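Nisin biosynthesis protein nisC (Lactococcus lactis subsp. lactis, PDB 2G0D) catalyses the cyclisation step of nisin maturation, adding cysteine thiols to dehydrated residues of the precursor peptide to form thioether rings, with a bound zinc ion. Local coordinates at residues 143-148 with 212-217; 162-167 with 223-228; 272-277 with 317-322; 310-315 with 325-330. All coordinates share one frame; numbering follows the deposited sequence.

Contact 1: 143-148 with 212-217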
loop_
_atom_site.group_PDB
_atom_site.type_symbol
_atom_site.label_atom_id
_atom_site.label_comp_id
_atom_site.label_asym_id
_atom_site.label_seq_id
_atom_site.Cartn_x
_atom_site.Cartn_y
_atom_site.Cartn_z
ATOM N N ILE A 143 1.369 -6.558 5.901
ATOM C CA ILE A 143 2.274 -7.702 6.136
ATOM C C ILE A 143 1.930 -8.879 5.227
ATOM O O ILE A 143 2.826 -9.463 4.619
ATOM C CB ILE A 143 2.292 -8.128 7.624
ATOM C CG1 ILE A 143 3.035 -7.077 8.454
ATOM C CG2 ILE A 143 2.940 -9.524 7.810
ATOM C CD1 ILE A 143 3.002 -7.313 10.006
ATOM N N LEU A 144 0.639 -9.200 5.118
ATOM C CA LEU A 144 0.151 -10.265 4.229
ATOM C C LEU A 144 0.504 -9.994 2.755
ATOM O O LEU A 144 0.814 -10.901 1.997
ATOM C CB LEU A 144 -1.359 -10.455 4.446
ATOM C CG LEU A 144 -2.110 -11.607 3.747
ATOM C CD1 LEU A 144 -1.439 -12.972 3.999
ATOM C CD2 LEU A 144 -3.537 -11.630 4.185
ATOM N N SER A 145 0.487 -8.730 2.359
ATOM C CA SER A 145 0.835 -8.345 0.973
ATOM C C SER A 145 2.220 -8.880 0.616
ATOM O O SER A 145 2.405 -9.519 -0.433
ATOM C CB SER A 145 0.817 -6.827 0.802
ATOM O OG SER A 145 0.951 -6.497 -0.574
ATOM N N TYR A 146 3.185 -8.601 1.502
ATOM C CA TYR A 146 4.536 -9.143 1.400
ATOM C C TYR A 146 4.552 -10.673 1.501
ATOM O O TYR A 146 5.157 -11.337 0.646
ATOM C CB TYR A 146 5.499 -8.551 2.453
ATOM C CG TYR A 146 6.778 -9.371 2.560
ATOM C CD1 TYR A 146 7.769 -9.295 1.574
ATOM C CD2 TYR A 146 6.980 -10.243 3.624
ATOM C CE1 TYR A 146 8.927 -10.080 1.648
ATOM C CE2 TYR A 146 8.132 -11.044 3.706
ATOM C CZ TYR A 146 9.096 -10.969 2.707
ATOM O OH TYR A 146 10.247 -11.746 2.795
ATOM N N LEU A 147 3.898 -11.227 2.524
ATOM C CA LEU A 147 3.913 -12.697 2.747
ATOM C C LEU A 147 3.467 -13.489 1.534
ATOM O O LEU A 147 4.081 -14.503 1.224
ATOM C CB LEU A 147 3.117 -13.114 4.003
ATOM C CG LEU A 147 3.714 -12.638 5.343
ATOM C CD1 LEU A 147 2.716 -12.896 6.494
ATOM C CD2 LEU A 147 5.065 -13.289 5.642
ATOM N N LEU A 148 2.440 -12.986 0.817
ATOM C CA LEU A 148 1.865 -13.677 -0.343
ATOM C C LEU A 148 2.786 -13.802 -1.572
ATOM O O LEU A 148 2.493 -14.564 -2.507
ATOM C CB LEU A 148 0.513 -13.061 -0.735
ATOM C CG LEU A 148 -0.604 -13.337 0.282
ATOM C CD1 LEU A 148 -1.770 -12.394 0.033
ATOM C CD2 LEU A 148 -1.077 -14.815 0.258
ATOM N N GLY A 212 -10.296 -5.629 2.115
ATOM C CA GLY A 212 -10.932 -6.203 0.927
ATOM C C GLY A 212 -9.951 -6.587 -0.167
ATOM O O GLY A 212 -9.992 -7.714 -0.658
ATOM N N CYS A 213 -9.053 -5.667 -0.535
ATOM C CA CYS A 213 -8.037 -5.942 -1.556
ATOM C C CYS A 213 -7.181 -7.128 -1.171
ATOM O O CYS A 213 -6.925 -8.001 -2.007
ATOM C CB CYS A 213 -7.128 -4.730 -1.804
ATOM S SG CYS A 213 -7.962 -3.344 -2.660
ATOM N N ILE A 214 -6.738 -7.169 0.090
ATOM C CA ILE A 214 -5.807 -8.229 0.496
ATOM C C ILE A 214 -6.506 -9.588 0.514
ATOM O O ILE A 214 -5.914 -10.605 0.136
ATOM C CB ILE A 214 -4.989 -7.904 1.805
ATOM C CG1 ILE A 214 -3.631 -8.619 1.782
ATOM C CG2 ILE A 214 -5.758 -8.272 3.085
ATOM C CD1 ILE A 214 -2.712 -8.203 0.588
ATOM N N LEU A 215 -7.778 -9.603 0.909
ATOM C CA LEU A 215 -8.563 -10.851 0.840
ATOM C C LEU A 215 -8.833 -11.364 -0.566
ATOM O O LEU A 215 -8.856 -12.586 -0.781
ATOM C CB LEU A 215 -9.886 -10.718 1.584
ATOM C CG LEU A 215 -9.738 -10.479 3.089
ATOM C CD1 LEU A 215 -11.114 -10.197 3.677
ATOM C CD2 LEU A 215 -9.046 -11.647 3.837
ATOM N N ALA A 216 -9.075 -10.444 -1.503
ATOM C CA ALA A 216 -9.237 -10.802 -2.902
ATOM C C ALA A 216 -7.920 -11.366 -3.447
ATOM O O ALA A 216 -7.907 -12.411 -4.104
ATOM C CB ALA A 216 -9.677 -9.576 -3.721
ATOM N N TYR A 217 -6.819 -10.654 -3.175
ATOM C CA TYR A 217 -5.484 -11.098 -3.613
ATOM C C TYR A 217 -5.122 -12.453 -3.024
ATOM O O TYR A 217 -4.674 -13.301 -3.758
ATOM C CB TYR A 217 -4.404 -10.058 -3.304
ATOM C CG TYR A 217 -3.000 -10.395 -3.804
ATOM C CD1 TYR A 217 -2.752 -10.648 -5.159
ATOM C CD2 TYR A 217 -1.911 -10.429 -2.922
ATOM C CE1 TYR A 217 -1.468 -10.935 -5.620
ATOM C CE2 TYR A 217 -0.623 -10.703 -3.388
ATOM C CZ TYR A 217 -0.414 -10.941 -4.721
ATOM O OH TYR A 217 0.859 -11.229 -5.165
#
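Ile214 reaches from helix 208-221 to the surface of helix 140-147 and meets it with two parts of its side chain. The tip goes deepest: Ile214 CD1 ends 3.6 Å from Ser145 CA and is also close to Ser145 CB, so it rests against main chain as much as side chain. Behind it, Ile214 CG1 lies 3.9 Å from Leu144 CD2, the two side chains crossing at a slant. With chi1 at -151°, CG1 stands across from the backbone N, which carries CD1 forward and leaves CG2 at the margin, 4.2 Å from Leu144 CD2. A second close spot lies one turn on, where Leu148 CD1 sits 3.6 Å from Tyr217 CD2 and Leu148 CB 3.7 Å from Tyr217 CE2; the leucine and the ring lie alongside, their chains running opposite ways.

The two short helical segments run nearly parallel, 22° apart, with axes 10.2 Å from each other; this is consistent with neighbouring helices of the alpha toroid that LanC cyclases share. At such a spacing the longer side chains do the bridging.

Between the two close spots the fit is looser: Leu148 CD1 and Ile214 CD1 are 4.3 Å apart, and Ser145 O stands at the edge of the Tyr217 ring at 4.4 Å from Tyr217 CE2. This looser part is nevertheless buried, since Tyr217 stacks on Phe402 and the loop residues Leu400 and Phe402 pack against Ser145. No hydrogen bond crosses between the two segments; Ser145 OG pairs with Gln397 O, and Tyr217 OH with Asp404 OD2.

Contact 2: 162-167 with 223-228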
loop_
_atom_site.group_PDB
_atom_site.type_symbol
_atom_site.label_atom_id
_atom_site.label_comp_id
_atom_site.label_asym_id
_atom_site.label_seq_id
_atom_site.Cartn_x
_atom_site.Cartn_y
_atom_site.Cartn_z
ATOM N N ILE A 162 -3.723 -15.114 9.501
ATOM C CA ILE A 162 -3.979 -13.685 9.182
ATOM C C ILE A 162 -5.311 -13.497 8.419
ATOM O O ILE A 162 -6.144 -12.642 8.768
ATOM C CB ILE A 162 -2.844 -13.086 8.305
ATOM C CG1 ILE A 162 -1.542 -12.951 9.100
ATOM C CG2 ILE A 162 -3.238 -11.749 7.718
ATOM C CD1 ILE A 162 -0.308 -12.752 8.229
ATOM N N ILE A 163 -5.504 -14.299 7.376
ATOM C CA ILE A 163 -6.736 -14.253 6.569
ATOM C C ILE A 163 -7.985 -14.452 7.440
ATOM O O ILE A 163 -8.944 -13.668 7.338
ATOM C CB ILE A 163 -6.680 -15.267 5.404
ATOM C CG1 ILE A 163 -5.824 -14.712 4.253
ATOM C CG2 ILE A 163 -8.110 -15.635 4.860
ATOM C CD1 ILE A 163 -5.217 -15.810 3.394
ATOM N N ASN A 164 -7.962 -15.469 8.305
ATOM C CA ASN A 164 -9.098 -15.732 9.206
ATOM C C ASN A 164 -9.312 -14.591 10.191
ATOM O O ASN A 164 -10.450 -14.185 10.441
ATOM C CB ASN A 164 -8.915 -17.043 9.982
ATOM C CG ASN A 164 -9.227 -18.277 9.156
ATOM O OD1 ASN A 164 -9.675 -18.190 8.013
ATOM N ND2 ASN A 164 -8.980 -19.451 9.743
ATOM N N PHE A 165 -8.210 -14.062 10.730
ATOM C CA PHE A 165 -8.261 -12.929 11.640
ATOM C C PHE A 165 -8.841 -11.658 10.997
ATOM O O PHE A 165 -9.704 -10.993 11.590
ATOM C CB PHE A 165 -6.880 -12.660 12.227
ATOM C CG PHE A 165 -6.808 -11.417 13.065
ATOM C CD1 PHE A 165 -7.055 -11.476 14.438
ATOM C CD2 PHE A 165 -6.493 -10.189 12.487
ATOM C CE1 PHE A 165 -6.984 -10.321 15.217
ATOM C CE2 PHE A 165 -6.427 -9.032 13.257
ATOM C CZ PHE A 165 -6.666 -9.103 14.622
ATOM N N LEU A 166 -8.368 -11.309 9.798
ATOM C CA LEU A 166 -8.952 -10.195 9.063
ATOM C C LEU A 166 -10.454 -10.380 8.754
ATOM O O LEU A 166 -11.257 -9.491 9.054
ATOM C CB LEU A 166 -8.151 -9.879 7.778
ATOM C CG LEU A 166 -6.674 -9.462 7.932
ATOM C CD1 LEU A 166 -5.905 -9.392 6.555
ATOM C CD2 LEU A 166 -6.543 -8.159 8.739
ATOM N N SER A 167 -10.825 -11.502 8.135
ATOM C CA SER A 167 -12.236 -11.805 7.801
ATOM C C SER A 167 -13.166 -11.653 9.000
ATOM O O SER A 167 -14.247 -11.070 8.888
ATOM C CB SER A 167 -12.396 -13.235 7.247
ATOM O OG SER A 167 -11.574 -13.427 6.099
ATOM N N TYR A 223 -5.371 -18.906 -1.350
ATOM C CA TYR A 223 -5.671 -18.836 0.083
ATOM C C TYR A 223 -7.007 -18.138 0.339
ATOM O O TYR A 223 -7.082 -16.892 0.401
ATOM C CB TYR A 223 -4.528 -18.102 0.827
ATOM C CG TYR A 223 -3.151 -18.713 0.617
ATOM C CD1 TYR A 223 -2.650 -19.706 1.485
ATOM C CD2 TYR A 223 -2.355 -18.311 -0.451
ATOM C CE1 TYR A 223 -1.375 -20.261 1.277
ATOM C CE2 TYR A 223 -1.088 -18.855 -0.660
ATOM C CZ TYR A 223 -0.603 -19.820 0.198
ATOM O OH TYR A 223 0.648 -20.346 -0.061
ATOM N N SER A 224 -8.057 -18.945 0.469
ATOM C CA SER A 224 -9.380 -18.467 0.848
ATOM C C SER A 224 -10.223 -19.586 1.376
ATOM O O SER A 224 -9.925 -20.752 1.135
ATOM C CB SER A 224 -10.092 -17.829 -0.342
ATOM O OG SER A 224 -10.328 -18.776 -1.361
ATOM N N ASN A 225 -11.272 -19.218 2.105
ATOM C CA ASN A 225 -12.334 -20.129 2.503
ATOM C C ASN A 225 -13.670 -19.384 2.392
ATOM O O ASN A 225 -13.690 -18.190 2.081
ATOM C CB ASN A 225 -12.082 -20.689 3.923
ATOM C CG ASN A 225 -11.684 -19.609 4.917
ATOM O OD1 ASN A 225 -12.291 -18.542 4.954
ATOM N ND2 ASN A 225 -10.653 -19.884 5.727
ATOM N N GLU A 226 -14.781 -20.081 2.640
ATOM C CA GLU A 226 -16.109 -19.463 2.559
ATOM C C GLU A 226 -16.211 -18.163 3.373
ATOM O O GLU A 226 -16.917 -17.235 2.972
ATOM C CB GLU A 226 -17.222 -20.448 2.966
ATOM C CG GLU A 226 -17.754 -21.336 1.818
ATOM C CD GLU A 226 -18.869 -22.296 2.258
ATOM O OE1 GLU A 226 -18.718 -22.967 3.314
ATOM O OE2 GLU A 226 -19.896 -22.400 1.539
ATOM N N ALA A 227 -15.502 -18.105 4.498
ATOM C CA ALA A 227 -15.543 -16.951 5.405
ATOM C C ALA A 227 -14.783 -15.705 4.890
ATOM O O ALA A 227 -15.231 -14.573 5.079
ATOM C CB ALA A 227 -15.029 -17.356 6.783
ATOM N N SER A 228 -13.625 -15.918 4.270
ATOM C CA SER A 228 -12.851 -14.822 3.683
ATOM C C SER A 228 -13.546 -14.271 2.446
ATOM O O SER A 228 -13.554 -13.051 2.222
ATOM C CB SER A 228 -11.441 -15.283 3.340
ATOM O OG SER A 228 -11.437 -16.074 2.176
HETATM O O HOH W 1 -11.522 -16.624 6.640
#
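Asn225 and Asn164 join their side-chain amides across this contact. Followed outward, Asn225 starts with a CB directed at helix 156-168; chi1 of 46° places CG between the backbone N and the carbonyl carbon, folding the amide back beside its own helix start. There the amide divides its work. ND2 donates to Asn164 OD1 at 3.0 Å, a nearly straight bond (167°) that lies on a lone pair of the acceptor and in the amide plane of Asn225. Asn225 is the N-cap residue of helix 226-242, and its OD1 accepts from Ser228 N at 3.0 Å. The same OD1 also accepts a hydrogen bond from a water at 2.7 Å, and this water also donates to Asn164 OD1 at 2.8 Å, so each amide oxygen is gripped twice.

Beside these polar groups, Ser167 OG bonds to Ile163 O of its own helix while pressing to 3.1 Å from Ser228 CA. Ile163 supplies the apolar part, with CD1 3.5 Å from Tyr223 CB and CG2 against Ser228 CB. The contact thus sets the flank of helix 156-168 against the start of helix 226-242 and the residues leading into it, while helix 208-221 touches the same flank through Ala218 on Ile163 and Leu215 on Ser167.

Contact 3: 272-277 with 317-322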
loop_
_atom_site.group_PDB
_atom_site.type_symbol
_atom_site.label_atom_id
_atom_site.label_comp_id
_atom_site.label_asym_id
_atom_site.label_seq_id
_atom_site.Cartn_x
_atom_site.Cartn_y
_atom_site.Cartn_z
ATOM N N PHE A 272 -14.121 17.292 3.794
ATOM C CA PHE A 272 -12.991 17.101 2.893
ATOM C C PHE A 272 -12.856 15.658 2.466
ATOM O O PHE A 272 -12.546 14.785 3.275
ATOM C CB PHE A 272 -11.686 17.534 3.565
ATOM C CG PHE A 272 -10.493 17.501 2.634
ATOM C CD1 PHE A 272 -10.256 18.549 1.758
ATOM C CD2 PHE A 272 -9.633 16.404 2.618
ATOM C CE1 PHE A 272 -9.173 18.517 0.889
ATOM C CE2 PHE A 272 -8.547 16.366 1.753
ATOM C CZ PHE A 272 -8.316 17.432 0.889
ATOM N N ILE A 273 -13.107 15.408 1.193
ATOM C CA ILE A 273 -12.785 14.135 0.562
ATOM C C ILE A 273 -11.713 14.479 -0.472
ATOM O O ILE A 273 -11.723 15.590 -1.030
ATOM C CB ILE A 273 -14.017 13.541 -0.151
ATOM C CG1 ILE A 273 -15.183 13.334 0.832
ATOM C CG2 ILE A 273 -13.661 12.244 -0.891
ATOM C CD1 ILE A 273 -16.529 13.196 0.127
ATOM N N ARG A 274 -10.790 13.555 -0.719
ATOM C CA ARG A 274 -9.776 13.782 -1.732
ATOM C C ARG A 274 -9.637 12.558 -2.630
ATOM O O ARG A 274 -10.110 11.488 -2.272
ATOM C CB ARG A 274 -8.448 14.158 -1.078
ATOM C CG ARG A 274 -7.623 12.972 -0.603
ATOM C CD ARG A 274 -6.430 13.436 0.200
ATOM N NE ARG A 274 -5.568 14.350 -0.551
ATOM C CZ ARG A 274 -4.632 15.111 0.012
ATOM N NH1 ARG A 274 -4.437 15.049 1.324
ATOM N NH2 ARG A 274 -3.893 15.925 -0.731
ATOM N N ASP A 275 -9.017 12.725 -3.802
ATOM C CA ASP A 275 -8.715 11.581 -4.670
ATOM C C ASP A 275 -7.275 11.193 -4.442
ATOM O O ASP A 275 -6.353 11.919 -4.829
ATOM C CB ASP A 275 -8.970 11.892 -6.148
ATOM C CG ASP A 275 -10.455 12.055 -6.470
ATOM O OD1 ASP A 275 -11.253 11.162 -6.090
ATOM O OD2 ASP A 275 -10.813 13.072 -7.116
ATOM N N ALA A 276 -7.100 10.056 -3.773
ATOM C CA ALA A 276 -5.780 9.571 -3.363
ATOM C C ALA A 276 -5.732 8.057 -3.347
ATOM O O ALA A 276 -6.760 7.377 -3.371
ATOM C CB ALA A 276 -5.383 10.132 -1.964
ATOM N N TRP A 277 -4.514 7.531 -3.330
ATOM C CA TRP A 277 -4.303 6.120 -3.072
ATOM C C TRP A 277 -4.751 5.768 -1.643
ATOM O O TRP A 277 -5.539 4.853 -1.445
ATOM C CB TRP A 277 -2.825 5.754 -3.331
ATOM C CG TRP A 277 -2.436 4.385 -2.848
ATOM C CD1 TRP A 277 -2.565 3.210 -3.529
ATOM C CD2 TRP A 277 -1.831 4.057 -1.585
ATOM N NE1 TRP A 277 -2.086 2.150 -2.762
ATOM C CE2 TRP A 277 -1.639 2.644 -1.563
ATOM C CE3 TRP A 277 -1.456 4.813 -0.461
ATOM C CZ2 TRP A 277 -1.060 1.976 -0.474
ATOM C CZ3 TRP A 277 -0.874 4.146 0.638
ATOM C CH2 TRP A 277 -0.683 2.740 0.619
ATOM N N GLY A 317 -8.485 17.404 -4.299
ATOM C CA GLY A 317 -7.425 17.622 -3.308
ATOM C C GLY A 317 -5.988 17.376 -3.752
ATOM O O GLY A 317 -5.070 17.324 -2.906
ATOM N N ILE A 318 -5.742 17.206 -5.051
ATOM C CA ILE A 318 -4.370 16.876 -5.437
ATOM C C ILE A 318 -3.559 18.176 -5.427
ATOM O O ILE A 318 -3.910 19.110 -6.153
ATOM C CB ILE A 318 -4.265 16.136 -6.822
ATOM C CG1 ILE A 318 -4.755 14.685 -6.748
ATOM C CG2 ILE A 318 -2.819 16.195 -7.389
ATOM C CD1 ILE A 318 -3.817 13.689 -6.042
ATOM N N ASP A 319 -2.494 18.226 -4.610
ATOM C CA ASP A 319 -1.563 19.361 -4.613
ATOM C C ASP A 319 -0.079 19.001 -4.685
ATOM O O ASP A 319 0.773 19.845 -4.453
ATOM C CB ASP A 319 -1.806 20.280 -3.413
ATOM C CG ASP A 319 -1.683 19.563 -2.084
ATOM O OD1 ASP A 319 -1.184 18.415 -2.031
ATOM O OD2 ASP A 319 -2.116 20.158 -1.079
ATOM N N SER A 320 0.227 17.741 -4.978
ATOM C CA SER A 320 1.594 17.336 -5.218
ATOM C C SER A 320 1.647 16.076 -6.084
ATOM O O SER A 320 0.609 15.509 -6.474
ATOM C CB SER A 320 2.363 17.130 -3.897
ATOM O OG SER A 320 2.057 15.882 -3.303
ATOM N N TYR A 321 2.873 15.676 -6.390
ATOM C CA TYR A 321 3.145 14.489 -7.191
ATOM C C TYR A 321 3.605 13.256 -6.376
ATOM O O TYR A 321 4.069 12.271 -6.954
ATOM C CB TYR A 321 4.156 14.850 -8.288
ATOM C CG TYR A 321 3.510 15.662 -9.412
ATOM C CD1 TYR A 321 2.881 15.031 -10.482
ATOM C CD2 TYR A 321 3.503 17.064 -9.377
ATOM C CE1 TYR A 321 2.250 15.773 -11.503
ATOM C CE2 TYR A 321 2.890 17.813 -10.380
ATOM C CZ TYR A 321 2.269 17.164 -11.449
ATOM O OH TYR A 321 1.671 17.915 -12.459
ATOM N N MET A 322 3.459 13.303 -5.054
ATOM C CA MET A 322 3.856 12.185 -4.187
ATOM C C MET A 322 2.981 10.962 -4.448
ATOM O O MET A 322 1.912 11.057 -5.089
ATOM C CB MET A 322 3.748 12.545 -2.694
ATOM C CG MET A 322 2.368 12.250 -2.128
ATOM S SD MET A 322 2.101 12.627 -0.421
ATOM C CE MET A 322 2.089 11.077 0.382
HETATM O O HOH W 2 -0.785 16.880 0.013
#
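Arg274 and Gly317 are joined by the one direct hydrogen bond between segments 272-277 and 317-322: Arg274 NH2 donates to Gly317 O at 2.8 Å. The bond is short but bent, with an N-H...O angle of 131°, and the oxygen lies well out of the guanidinium plane. The arginine chain turns at chi3 (-57°), which swings the guanidinium round towards segment 317-322. The same NH2 faces Asp319 OD1, near the guanidinium plane, in a long salt bridge of 3.9 Å. A water fills in between them, donating to Asp319 OD1 at 2.6 Å and accepting only weakly from Arg274 NH2. Phe272 CZ stands over one face of the Arg274 guanidinium, off its centre, and is also 4.3 Å from Gly317 CA. The two backbones come close here, Arg274 CA lying 4.8 Å from Gly317 CA.

Asp275 is satisfied from beyond the two segments. Its OD1 forms a salt bridge with Arg314 and its OD2 accepts from Leu316 N, while backbone bonding also ties Asp275 to Leu316. The apolar tip Ile318 CD1 packs 3.3 Å from Asp275 O. Further along, Met322 N makes a weak bond to Ser320 OG.

Both loops precede helices of the toroid and lead to zinc ligands: Cys278 follows directly on segment 272-277, and Cys324 and His325 come soon after Met322. Arg274 touches His325, and its side chain is about 6 Å from the metal. Its positive charge, which faces the Asp319 carboxylate only in a long salt bridge and through a water, would probably influence the electrostatics beside the zinc.

Contact 4: 310-315 with 325-330. With ZN (zinc ion), chain B.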
loop_
_atom_site.group_PDB
_atom_site.type_symbol
_atom_site.label_atom_id
_atom_site.label_comp_id
_atom_site.label_asym_id
_atom_site.label_seq_id
_atom_site.Cartn_x
_atom_site.Cartn_y
_atom_site.Cartn_z
ATOM N N SER A 310 -13.380 8.728 -13.049
ATOM C CA SER A 310 -13.994 9.868 -12.377
ATOM C C SER A 310 -12.972 10.644 -11.584
ATOM O O SER A 310 -12.975 11.872 -11.603
ATOM C CB SER A 310 -15.087 9.406 -11.409
ATOM O OG SER A 310 -15.903 10.492 -11.046
ATOM N N ALA A 311 -12.124 9.920 -10.865
ATOM C CA ALA A 311 -11.076 10.527 -10.044
ATOM C C ALA A 311 -9.971 11.161 -10.883
ATOM O O ALA A 311 -9.476 12.216 -10.541
ATOM C CB ALA A 311 -10.499 9.506 -9.096
ATOM N N MET A 312 -9.603 10.532 -11.990
ATOM C CA MET A 312 -8.620 11.114 -12.902
ATOM C C MET A 312 -9.127 12.432 -13.489
ATOM O O MET A 312 -8.418 13.435 -13.484
ATOM C CB MET A 312 -8.236 10.115 -13.999
ATOM C CG MET A 312 -7.490 8.855 -13.473
ATOM S SD MET A 312 -6.102 9.232 -12.360
ATOM C CE MET A 312 -5.064 10.243 -13.439
ATOM N N GLN A 313 -10.372 12.434 -13.944
ATOM C CA GLN A 313 -11.017 13.642 -14.431
ATOM C C GLN A 313 -11.026 14.744 -13.382
ATOM O O GLN A 313 -10.821 15.903 -13.727
ATOM C CB GLN A 313 -12.450 13.345 -14.892
ATOM C CG GLN A 313 -12.534 12.594 -16.224
ATOM C CD GLN A 313 -13.898 11.933 -16.463
ATOM O OE1 GLN A 313 -14.818 12.079 -15.651
ATOM N NE2 GLN A 313 -14.027 11.193 -17.572
ATOM N N ARG A 314 -11.251 14.360 -12.120
ATOM C CA ARG A 314 -11.535 15.295 -11.004
ATOM C C ARG A 314 -10.290 15.761 -10.214
ATOM O O ARG A 314 -10.102 16.952 -9.994
ATOM C CB ARG A 314 -12.560 14.643 -10.052
ATOM C CG ARG A 314 -13.090 15.515 -8.904
ATOM C CD ARG A 314 -14.073 14.748 -8.026
ATOM N NE ARG A 314 -13.539 13.422 -7.689
ATOM C CZ ARG A 314 -14.070 12.263 -8.091
ATOM N NH1 ARG A 314 -15.198 12.220 -8.814
ATOM N NH2 ARG A 314 -13.489 11.149 -7.740
ATOM N N LYS A 315 -9.454 14.808 -9.795
ATOM C CA LYS A 315 -8.229 15.069 -9.026
ATOM C C LYS A 315 -8.502 15.888 -7.760
ATOM O O LYS A 315 -7.775 16.810 -7.434
ATOM C CB LYS A 315 -7.126 15.738 -9.874
ATOM C CG LYS A 315 -6.910 15.149 -11.253
ATOM C CD LYS A 315 -5.631 15.659 -11.861
ATOM C CE LYS A 315 -5.841 16.205 -13.229
ATOM N NZ LYS A 315 -6.371 15.229 -14.195
ATOM N N HIS A 325 -0.743 10.466 -1.241
ATOM C CA HIS A 325 -1.966 11.180 -1.576
ATOM C C HIS A 325 -1.701 12.252 -2.635
ATOM O O HIS A 325 -2.301 13.315 -2.610
ATOM C CB HIS A 325 -2.647 11.761 -0.321
ATOM C CG HIS A 325 -1.698 12.308 0.703
ATOM N ND1 HIS A 325 -1.214 11.549 1.751
ATOM C CD2 HIS A 325 -1.155 13.545 0.851
ATOM C CE1 HIS A 325 -0.426 12.300 2.507
ATOM N NE2 HIS A 325 -0.377 13.514 1.985
ATOM N N GLY A 326 -0.792 11.956 -3.565
ATOM C CA GLY A 326 -0.495 12.851 -4.671
ATOM C C GLY A 326 -0.733 12.190 -6.023
ATOM O O GLY A 326 -1.256 11.078 -6.126
ATOM N N TYR A 327 -0.328 12.890 -7.066
ATOM C CA TYR A 327 -0.660 12.484 -8.416
ATOM C C TYR A 327 0.115 11.245 -8.939
ATOM O O TYR A 327 -0.418 10.488 -9.775
ATOM C CB TYR A 327 -0.516 13.699 -9.357
ATOM C CG TYR A 327 -1.262 13.509 -10.661
ATOM C CD1 TYR A 327 -2.626 13.274 -10.674
ATOM C CD2 TYR A 327 -0.584 13.534 -11.880
ATOM C CE1 TYR A 327 -3.326 13.099 -11.879
ATOM C CE2 TYR A 327 -1.267 13.344 -13.081
ATOM C CZ TYR A 327 -2.634 13.126 -13.068
ATOM O OH TYR A 327 -3.293 12.924 -14.258
ATOM N N SER A 328 1.356 11.028 -8.474
ATOM C CA SER A 328 2.098 9.830 -8.908
ATOM C C SER A 328 1.390 8.538 -8.476
ATOM O O SER A 328 1.413 7.520 -9.193
ATOM C CB SER A 328 3.564 9.849 -8.441
ATOM O OG SER A 328 4.303 10.802 -9.199
ATOM N N GLY A 329 0.725 8.574 -7.319
ATOM C CA GLY A 329 -0.026 7.388 -6.859
ATOM C C GLY A 329 -1.210 7.086 -7.753
ATOM O O GLY A 329 -1.434 5.947 -8.094
ATOM N N LEU A 330 -1.963 8.113 -8.141
ATOM C CA LEU A 330 -3.095 7.985 -9.103
ATOM C C LEU A 330 -2.612 7.407 -10.428
ATOM O O LEU A 330 -3.177 6.464 -10.975
ATOM C CB LEU A 330 -3.712 9.381 -9.321
ATOM C CG LEU A 330 -4.926 9.732 -8.431
ATOM C CD1 LEU A 330 -4.559 9.695 -6.955
ATOM C CD2 LEU A 330 -5.593 11.075 -8.803
HETATM ZN ZN ZN B . -1.757 9.523 2.108
HETATM O O HOH W 3 -1.780 9.458 4.287
#
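Met312 bends twice, with chi2 at -49° and chi3 at -59°, and so brings its methyl round to Tyr327: Met312 CE stops 3.3 Å from Tyr327 OH and 3.7 Å from Tyr327 CE1. Tyr327 does its share by placing its ring across from its own backbone N, which extends it towards the other helix. This joins helices 298-314 and 327-341, successive helices of the alpha toroid.

Met312 SD, at the bend, lies 3.9 Å from Leu330 CB, the two side chains lying side by side in opposite senses. Lys315 adds to the tyrosine from beyond the helix end, where positive phi (54°) takes the chain out of its helical course. Its methylene Lys315 CD lies 3.4 Å from Tyr327 CE1, crossing the ring at a slant, while NZ curls back to donate to Met312 O at 2.8 Å. The lysine thus sets CD beside the ring and gives its ammonium to a last-turn carbonyl. Phe353 and Tyr349 of helix 347-355 also pack on Tyr327 and Met312.

Just before the second helix, His325 binds the zinc ion together with Cys278 and Cys324: His325 ND1 is 2.1 Å from the metal, and a water completes the four ligands of the zinc ion at 2.2 Å.

Along the chain the four contacts form two interlocked pairs. Segments of contacts 1 and 2 alternate, as do those of contacts 3 and 4, and the first pair closes before the second opens. Contacts 1 and 2, with centres about 11 Å apart, touch through Leu144, Leu147 and Ile214 packing on Ile162 and Leu166, and draw on successive helices, 140-147 with 156-168 and 208-221 with 226-242. Contacts 3 and 4, centres about 6 Å apart, touch through the Asp275-Arg314 salt bridge and a probable Ser320 O to Tyr327 N hydrogen bond, near the zinc site that His325 helps form. Contacts 2 and 3, centres about 32 Å apart across the chain's centre, belong to separate regions of the helical toroid.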